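Local coordinates for protein peptidase M14, carboxypeptidase A (Thermoplasmatales archaeon SCGC AB-540-F20, PDB 4XED) that probably cleaves C-terminal residues from peptides as an M14 carboxypeptidase, through a catalytic domain separate from this calcium-binding PKD domain, a likely binding module, at residues 6-11 / 29-34. Sequence-based numbering, arbitrary orientation.
With CA (calcium ion), chain B.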
# COMPACT_ATOMS: atom_id res chain seq x y z
N PRO A 6 8.14 -15.48 1.02
CA PRO A 6 7.79 -14.10 0.65
C PRO A 6 7.01 -13.43 1.76
O PRO A 6 6.43 -14.11 2.62
CB PRO A 6 6.90 -14.28 -0.58
CG PRO A 6 6.22 -15.56 -0.35
CD PRO A 6 7.20 -16.45 0.41
N PRO A 7 6.97 -12.09 1.74
CA PRO A 7 6.14 -11.43 2.74
C PRO A 7 4.69 -11.83 2.59
O PRO A 7 4.21 -12.24 1.51
CB PRO A 7 6.31 -9.94 2.41
CG PRO A 7 7.61 -9.84 1.69
CD PRO A 7 7.68 -11.12 0.89
N ASN A 8 3.98 -11.70 3.71
CA ASN A 8 2.54 -11.80 3.69
C ASN A 8 1.91 -10.67 2.89
O ASN A 8 2.54 -9.64 2.63
CB ASN A 8 2.05 -11.87 5.12
CG ASN A 8 2.48 -13.14 5.77
OD1 ASN A 8 2.24 -14.22 5.25
ND2 ASN A 8 3.21 -13.04 6.86
N ILE A 9 0.67 -10.84 2.50
CA ILE A 9 -0.00 -9.82 1.74
C ILE A 9 -0.24 -8.60 2.62
O ILE A 9 -0.78 -8.70 3.74
CB ILE A 9 -1.35 -10.37 1.27
CG1 ILE A 9 -1.16 -11.58 0.38
CG2 ILE A 9 -2.09 -9.33 0.52
CD1 ILE A 9 -2.43 -12.30 -0.01
N PRO A 10 0.09 -7.39 2.11
CA PRO A 10 -0.14 -6.22 2.94
C PRO A 10 -1.59 -5.90 3.21
O PRO A 10 -2.48 -6.20 2.41
CB PRO A 10 0.51 -5.09 2.13
CG PRO A 10 1.58 -5.78 1.31
CD PRO A 10 0.95 -7.07 0.95
N ASN A 11 -1.78 -5.24 4.35
CA ASN A 11 -3.05 -4.64 4.72
C ASN A 11 -2.98 -3.13 4.48
O ASN A 11 -1.97 -2.50 4.75
CB ASN A 11 -3.33 -4.92 6.19
CG ASN A 11 -3.60 -6.36 6.48
OD1 ASN A 11 -4.72 -6.84 6.24
ND2 ASN A 11 -2.57 -7.09 6.88
N VAL A 29 0.65 -2.14 6.25
CA VAL A 29 1.54 -2.99 7.03
C VAL A 29 1.49 -4.44 6.59
O VAL A 29 0.44 -4.95 6.20
CB VAL A 29 1.23 -2.93 8.55
CG1 VAL A 29 -0.17 -3.43 8.84
CG2 VAL A 29 2.27 -3.68 9.40
N THR A 30 2.65 -5.08 6.62
CA THR A 30 2.71 -6.51 6.51
C THR A 30 3.86 -7.02 7.36
O THR A 30 4.62 -6.23 7.93
CB THR A 30 2.83 -6.96 5.05
OG1 THR A 30 2.45 -8.33 4.99
CG2 THR A 30 4.25 -6.80 4.50
N THR A 31 3.96 -8.34 7.44
CA THR A 31 5.11 -9.01 8.04
C THR A 31 5.72 -9.97 7.03
O THR A 31 5.07 -10.46 6.12
CB THR A 31 4.71 -9.81 9.31
OG1 THR A 31 3.80 -10.86 8.97
CG2 THR A 31 4.02 -8.94 10.33
N ASP A 32 7.01 -10.22 7.22
CA ASP A 32 7.70 -11.28 6.51
C ASP A 32 7.88 -12.46 7.47
O ASP A 32 8.31 -12.24 8.59
CB ASP A 32 9.04 -10.75 5.99
CG ASP A 32 9.82 -11.80 5.21
OD1 ASP A 32 10.54 -12.61 5.85
OD2 ASP A 32 9.70 -11.86 3.95
N PRO A 33 7.63 -13.70 7.01
CA PRO A 33 7.70 -14.86 7.92
C PRO A 33 9.07 -15.11 8.49
O PRO A 33 9.17 -15.78 9.51
CB PRO A 33 7.28 -16.03 7.02
CG PRO A 33 6.45 -15.44 5.96
CD PRO A 33 7.04 -14.08 5.71
N ASN A 34 10.09 -14.60 7.82
CA ASN A 34 11.47 -14.79 8.25
C ASN A 34 11.99 -13.59 9.02
O ASN A 34 13.16 -13.57 9.42
CB ASN A 34 12.36 -15.03 7.03
CG ASN A 34 11.73 -15.97 6.03
OD1 ASN A 34 11.33 -15.59 4.94
ND2 ASN A 34 11.63 -17.23 6.42
CA CA B . 11.38 -13.57 3.55
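N8 and T31 meet through backbone and side chain where the N-terminal segment 6-11 of this PKD domain, an Ig-like beta-sandwich, runs antiparallel to 29-34. The backbone N of N8 donates to T31 O (2.9 Å). The side chain of N8 adds a second link, its ND2 reaching T31 OG1 at 3.1 Å with the hydroxyl close to the amide plane; a primary amide suits this place because its N-H can be aimed at the threonine while the main chain is already engaged. One residue back, T30 uses its hydroxyl in place of a main-chain donor. With OG1 anti to the backbone N (chi1 -161°), it donates to N8 O at 2.7 Å, from well above the carbonyl plane.

P7 and P10 have no N-H to donate, and the register slips by one residue at I9, so the regular pairing does not continue beyond N11 and V29, a hydrogen-bonded pair in which N11 N to V29 O (2.9 Å) is almost straight. P10 lies beside T30, its CG 4.1 Å from T30 CB, and both side chains pack on A80 of strand 72-82.

At the far end P7 rests against D32, whose carboxylate grips the calcium ion with both oxygens. The side chains of N4, N34, D36 and D82 and the backbone O of D5 complete the site, so D5, just before P6, and D32 tie the two segments to one metal. An Asx turn orients the aspartate: the backbone N of N34 donates to D32 OD1 at 2.8 Å, while N34 OD1 itself binds the calcium ion at 2.5 Å.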